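Local coordinates for protein Ves (Pseudomonas fluorescens, PDB 5FCC) that belongs to the HutD family of two-domain cupins, is probably linked to histidine utilisation, and may bind a small molecule, though its function is unproven, at residues 29-34 and 48-53; 114-119 and 185-190. All coordinates share one frame; numbering follows the deposited sequence.

In the fold
Contacts 1 and 2 have centres about 11 Å apart and follow each other along the chain: the hairpin of 29-34 and 48-53 is complete before strand 113-120 begins. Strands 47-54 and 113-120 lie side by side in one six-stranded antiparallel sheet, so contact 1 is made within that sheet. Contact 2 crosses from it to the five-stranded sheet that holds strand 184-191. F148 of strand 144-149 meets both, touching I34 and I51 and stacking on F116. The apolar part of this face, with I34, I51 and F116, packs against the second sheet, consistent with a fold of two cupin units, while the other face of the first sheet carries A52, D115 and a bound 1,2-ethanediol.

Contact 1: 29-34 and 48-53; sequences GSTEEI and RLSIAD
Strands 29-36 and 47-54 form a beta hairpin, and residues 29-34 and 48-53 are its antiparallel ladder. S30 with D53 and E32 with I51 are hydrogen-bonded pairs; T31 with A52, between them, and E33 with S50, beyond E32, are non-hydrogen-bonded pairs. The backbone bond from E32 N to I51 O is 2.7 Å, and I34 N extends the ladder to L49 O at 3.1 Å.

On the face of T31, E33 and S50, one carboxylate oxygen, E33 OE1, collects several donors. It takes NE of R48 at 2.6 Å and NH2 of R48 at 2.8 Å, a side-on salt bridge with both nitrogens on a single atom. NE arrives on the syn side, NH2 nearly along the C-O axis, and carboxylate and guanidinium planes differ by only 23°. R48 reaches there as an extended chain, whereas E33 bends at chi2 (82°) to bring OE1 to it. S50 CB lies over one face of the guanidinium, off toward its rim, and T31 CG2 approaches NH2 of R48 to 3.4 Å. R36 adds a further salt bridge to OE1, and W14 of the second subunit packs on E33. T31 OG1 is bound by W24 NE1.

The reverse face brings two acids together: E32 OE2 and D53 OD1 are 2.9 Å apart, two acceptors with no hydrogen bond between them. The salt bridge from R21 to E32 OE2 probably offsets the like charges; R114 is another partner of that oxygen, modelled too close for its length to be trusted. Further along, I34 CD1 rests on I51 CG1 at 3.9 Å, facing F148 of the other sheet. Polar on one face and turning apolar along the other, this is an antiparallel hairpin of a cupin-type beta sheet.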
loop_
_atom_site.group_PDB
_atom_site.type_symbol
_atom_site.label_atom_id
_atom_site.label_comp_id
_atom_site.label_asym_id
_atom_site.label_seq_id
_atom_site.Cartn_x
_atom_site.Cartn_y
_atom_site.Cartn_z
ATOM N N GLY A 29 5.203 1.023 -15.555
ATOM C CA GLY A 29 4.813 -0.265 -15.022
ATOM C C GLY A 29 4.014 -0.069 -13.752
ATOM O O GLY A 29 3.438 0.996 -13.523
ATOM N N SER A 30 4.008 -1.104 -12.923
ATOM C CA SER A 30 3.156 -1.132 -11.750
ATOM C C SER A 30 3.911 -1.798 -10.607
ATOM O O SER A 30 4.920 -2.475 -10.807
ATOM C CB SER A 30 1.856 -1.877 -12.038
ATOM O OG SER A 30 2.154 -3.175 -12.505
ATOM N N THR A 31 3.395 -1.609 -9.399
ATOM C CA THR A 31 3.957 -2.212 -8.208
ATOM C C THR A 31 2.834 -2.902 -7.471
ATOM O O THR A 31 1.784 -2.300 -7.225
ATOM C CB THR A 31 4.645 -1.179 -7.319
ATOM O OG1 THR A 31 5.720 -0.586 -8.045
ATOM C CG2 THR A 31 5.197 -1.832 -6.045
ATOM N N GLU A 32 3.027 -4.180 -7.185
ATOM C CA GLU A 32 2.152 -4.907 -6.290
ATOM C C GLU A 32 2.737 -4.876 -4.889
ATOM O O GLU A 32 3.856 -5.364 -4.664
ATOM C CB GLU A 32 1.948 -6.345 -6.743
ATOM C CG GLU A 32 1.433 -6.459 -8.142
ATOM C CD GLU A 32 1.561 -7.864 -8.674
ATOM O OE1 GLU A 32 0.943 -8.804 -8.118
ATOM O OE2 GLU A 32 2.341 -8.015 -9.641
ATOM N N GLU A 33 1.972 -4.307 -3.963
ATOM C CA GLU A 33 2.352 -4.292 -2.561
ATOM C C GLU A 33 2.222 -5.690 -2.008
ATOM O O GLU A 33 1.227 -6.373 -2.265
ATOM C CB GLU A 33 1.454 -3.331 -1.777
ATOM C CG GLU A 33 1.653 -3.411 -0.285
ATOM C CD GLU A 33 2.856 -2.588 0.156
ATOM O OE1 GLU A 33 3.459 -1.887 -0.709
ATOM O OE2 GLU A 33 3.165 -2.635 1.358
ATOM N N ILE A 34 3.248 -6.142 -1.290
ATOM C CA ILE A 34 3.148 -7.405 -0.580
ATOM C C ILE A 34 2.909 -7.078 0.882
ATOM O O ILE A 34 1.902 -7.484 1.472
ATOM C CB ILE A 34 4.410 -8.265 -0.747
ATOM C CG1 ILE A 34 4.640 -8.636 -2.216
ATOM C CG2 ILE A 34 4.314 -9.473 0.141
ATOM C CD1 ILE A 34 5.890 -9.574 -2.434
ATOM N N ARG A 48 9.980 -2.594 3.009
ATOM C CA ARG A 48 8.848 -2.929 2.161
ATOM C C ARG A 48 9.211 -4.095 1.242
ATOM O O ARG A 48 10.327 -4.172 0.738
ATOM C CB ARG A 48 8.431 -1.696 1.353
ATOM C CG ARG A 48 7.235 -1.926 0.475
ATOM C CD ARG A 48 7.097 -0.786 -0.495
ATOM N NE ARG A 48 5.868 -0.962 -1.252
ATOM C CZ ARG A 48 5.592 -0.287 -2.356
ATOM N NH1 ARG A 48 6.477 0.595 -2.812
ATOM N NH2 ARG A 48 4.436 -0.499 -2.990
ATOM N N LEU A 49 8.273 -5.021 1.071
ATOM C CA LEU A 49 8.340 -6.038 0.037
ATOM C C LEU A 49 7.302 -5.710 -1.015
ATOM O O LEU A 49 6.166 -5.343 -0.684
ATOM C CB LEU A 49 8.058 -7.419 0.586
ATOM C CG LEU A 49 9.225 -8.254 1.041
ATOM C CD1 LEU A 49 10.113 -7.447 1.872
ATOM C CD2 LEU A 49 8.669 -9.377 1.824
ATOM N N SER A 50 7.684 -5.863 -2.273
ATOM C CA SER A 50 6.742 -5.618 -3.355
ATOM C C SER A 50 7.235 -6.349 -4.588
ATOM O O SER A 50 8.409 -6.725 -4.678
ATOM C CB SER A 50 6.607 -4.125 -3.636
ATOM O OG SER A 50 7.818 -3.606 -4.171
ATOM N N ILE A 51 6.318 -6.571 -5.524
ATOM C CA ILE A 51 6.652 -7.048 -6.860
ATOM C C ILE A 51 6.478 -5.883 -7.810
ATOM O O ILE A 51 5.400 -5.271 -7.863
ATOM C CB ILE A 51 5.782 -8.222 -7.285
ATOM C CG1 ILE A 51 5.964 -9.372 -6.313
ATOM C CG2 ILE A 51 6.134 -8.629 -8.729
ATOM C CD1 ILE A 51 4.868 -10.403 -6.502
ATOM N N ALA A 52 7.542 -5.540 -8.528
ATOM C CA ALA A 52 7.462 -4.497 -9.532
ATOM C C ALA A 52 7.302 -5.171 -10.889
ATOM O O ALA A 52 8.035 -6.115 -11.217
ATOM C CB ALA A 52 8.664 -3.563 -9.492
ATOM N N ASP A 53 6.276 -4.753 -11.617
ATOM C CA ASP A 53 6.097 -5.084 -13.021
ATOM C C ASP A 53 6.735 -3.971 -13.843
ATOM O O ASP A 53 6.311 -2.816 -13.755
ATOM C CB ASP A 53 4.611 -5.203 -13.365
ATOM C CG ASP A 53 3.964 -6.472 -12.820
ATOM O OD1 ASP A 53 4.032 -6.735 -11.593
ATOM O OD2 ASP A 53 3.370 -7.209 -13.642
#

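Contact 2: 114-119 and 185-190. With EDO (1,2-ethanediol), chain C.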
loop_
_atom_site.group_PDB
_atom_site.type_symbol
_atom_site.label_atom_id
_atom_site.label_comp_id
_atom_site.label_asym_id
_atom_site.label_seq_id
_atom_site.Cartn_x
_atom_site.Cartn_y
_atom_site.Cartn_z
ATOM N N ARG A 114 9.194 -8.916 -14.168
ATOM C CA ARG A 114 8.703 -8.749 -12.810
ATOM C C ARG A 114 9.854 -8.942 -11.832
ATOM O O ARG A 114 10.582 -9.938 -11.906
ATOM C CB ARG A 114 7.566 -9.723 -12.510
ATOM C CG ARG A 114 6.436 -9.623 -13.518
ATOM C CD ARG A 114 5.290 -10.482 -13.094
ATOM N NE ARG A 114 4.537 -9.876 -12.013
ATOM C CZ ARG A 114 3.708 -10.553 -11.230
ATOM N NH1 ARG A 114 3.544 -11.859 -11.393
ATOM N NH2 ARG A 114 3.051 -9.926 -10.284
ATOM N N ASP A 115 10.008 -7.981 -10.930
ATOM C CA ASP A 115 11.014 -8.005 -9.889
ATOM C C ASP A 115 10.389 -8.223 -8.520
ATOM O O ASP A 115 9.371 -7.611 -8.187
ATOM C CB ASP A 115 11.787 -6.699 -9.873
ATOM C CG ASP A 115 12.804 -6.616 -10.984
ATOM O OD1 ASP A 115 12.973 -7.630 -11.685
ATOM O OD2 ASP A 115 13.442 -5.551 -11.119
ATOM N N PHE A 116 11.007 -9.085 -7.726
ATOM C CA PHE A 116 10.767 -9.066 -6.297
ATOM C C PHE A 116 11.659 -8.004 -5.678
ATOM O O PHE A 116 12.888 -8.072 -5.817
ATOM C CB PHE A 116 11.059 -10.435 -5.701
ATOM C CG PHE A 116 10.930 -10.465 -4.233
ATOM C CD1 PHE A 116 9.668 -10.332 -3.639
ATOM C CD2 PHE A 116 12.053 -10.610 -3.423
ATOM C CE1 PHE A 116 9.524 -10.345 -2.251
ATOM C CE2 PHE A 116 11.933 -10.645 -2.039
ATOM C CZ PHE A 116 10.638 -10.492 -1.443
ATOM N N ASN A 117 11.049 -7.018 -5.016
ATOM C CA ASN A 117 11.723 -5.841 -4.480
ATOM C C ASN A 117 11.748 -5.904 -2.961
ATOM O O ASN A 117 10.689 -5.930 -2.314
ATOM C CB ASN A 117 11.026 -4.533 -4.877
ATOM C CG ASN A 117 11.328 -4.099 -6.297
ATOM O OD1 ASN A 117 11.961 -4.819 -7.065
ATOM N ND2 ASN A 117 10.807 -2.932 -6.672
ATOM N N LEU A 118 12.950 -5.866 -2.398
ATOM C CA LEU A 118 13.145 -5.556 -0.992
ATOM C C LEU A 118 13.741 -4.166 -0.918
ATOM O O LEU A 118 14.657 -3.841 -1.681
ATOM C CB LEU A 118 14.087 -6.534 -0.290
ATOM C CG LEU A 118 14.604 -6.052 1.060
ATOM C CD1 LEU A 118 13.435 -5.893 2.108
ATOM C CD2 LEU A 118 15.691 -6.982 1.560
ATOM N N ILE A 119 13.230 -3.357 0.001
ATOM C CA ILE A 119 13.830 -2.077 0.318
ATOM C C ILE A 119 13.828 -1.965 1.825
ATOM O O ILE A 119 12.862 -2.373 2.475
ATOM C CB ILE A 119 13.083 -0.904 -0.367
ATOM C CG1 ILE A 119 13.830 0.409 -0.130
ATOM C CG2 ILE A 119 11.612 -0.803 0.111
ATOM C CD1 ILE A 119 13.416 1.542 -1.029
ATOM N N CYS A 185 12.409 -16.925 -1.472
ATOM C CA CYS A 185 13.340 -15.961 -0.907
ATOM C C CYS A 185 13.084 -15.839 0.586
ATOM O O CYS A 185 11.934 -15.636 1.012
ATOM C CB CYS A 185 13.194 -14.589 -1.575
ATOM S SG CYS A 185 14.532 -13.452 -1.139
ATOM N N LEU A 186 14.154 -15.938 1.370
ATOM C CA LEU A 186 14.119 -15.766 2.816
ATOM C C LEU A 186 14.605 -14.367 3.135
ATOM O O LEU A 186 15.720 -14.000 2.752
ATOM C CB LEU A 186 15.029 -16.775 3.521
ATOM C CG LEU A 186 14.897 -18.241 3.165
ATOM C CD1 LEU A 186 15.925 -19.053 3.906
ATOM C CD2 LEU A 186 13.492 -18.714 3.541
ATOM N N ILE A 187 13.784 -13.593 3.831
ATOM C CA ILE A 187 14.132 -12.238 4.236
ATOM C C ILE A 187 13.967 -12.152 5.742
ATOM O O ILE A 187 12.982 -12.656 6.308
ATOM C CB ILE A 187 13.256 -11.193 3.520
ATOM C CG1 ILE A 187 13.439 -11.326 1.997
ATOM C CG2 ILE A 187 13.587 -9.772 4.001
ATOM C CD1 ILE A 187 12.810 -10.281 1.205
ATOM N N GLU A 188 14.943 -11.547 6.395
ATOM C CA GLU A 188 14.911 -11.345 7.838
ATOM C C GLU A 188 15.167 -9.888 8.101
ATOM O O GLU A 188 16.103 -9.317 7.541
ATOM C CB GLU A 188 15.927 -12.206 8.558
ATOM C CG GLU A 188 15.640 -13.654 8.269
ATOM C CD GLU A 188 16.658 -14.571 8.823
ATOM O OE1 GLU A 188 17.193 -14.270 9.911
ATOM O OE2 GLU A 188 16.927 -15.579 8.145
ATOM N N LEU A 189 14.341 -9.292 8.947
ATOM C CA LEU A 189 14.433 -7.877 9.232
ATOM C C LEU A 189 14.287 -7.681 10.729
ATOM O O LEU A 189 13.418 -8.293 11.357
ATOM C CB LEU A 189 13.379 -7.085 8.471
ATOM C CG LEU A 189 13.616 -7.029 6.960
ATOM C CD1 LEU A 189 12.315 -6.816 6.242
ATOM C CD2 LEU A 189 14.579 -5.912 6.600
ATOM N N THR A 190 15.152 -6.854 11.294
ATOM C CA THR A 190 15.129 -6.578 12.723
ATOM C C THR A 190 15.365 -5.096 12.954
ATOM O O THR A 190 16.323 -4.538 12.422
ATOM C CB THR A 190 16.190 -7.383 13.445
ATOM O OG1 THR A 190 15.897 -8.774 13.300
ATOM C CG2 THR A 190 16.211 -7.006 14.912
HETATM C C1 EDO C . 11.915 -1.601 -10.174
HETATM O O1 EDO C . 11.209 -1.334 -8.965
HETATM C C2 EDO C . 13.073 -2.564 -9.869
HETATM O O2 EDO C . 12.528 -3.760 -9.311
#
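O2 of a bound 1,2-ethanediol lies 2.7 Å from D115 OD2, placed to donate a hydrogen bond, though its one proton has a second acceptor within reach. R68 also bonds to the diol, which probably came from the crystallisation liquor but may mark a pocket on this side of strand 113-120. F116 and L118 point the other way, toward strand 184-191. With CG anti to the backbone N (chi1 176°), the F116 ring extends to I187, whose CD1 meets the ring edge in its plane, 3.4 Å from CE2 of F116. C185 SG is a sulfur-aromatic neighbour of the same ring, 5.1 Å from the F116 centroid and oblique to it.

The strands run nearly parallel, their axes 10.3 Å apart at closest, and no hydrogen bond joins them: this is face-to-face packing of two antiparallel sheets in a protein assigned to the cupin clan. F148 stacks on the F116 ring, and L49 also touches F116. Two residues on, L118 CB approaches the same I187 CD1 at 4.2 Å, and L118 CD1 meets L189 CD1 at a looser 4.4 Å. L189 in turn touches W47 and A127.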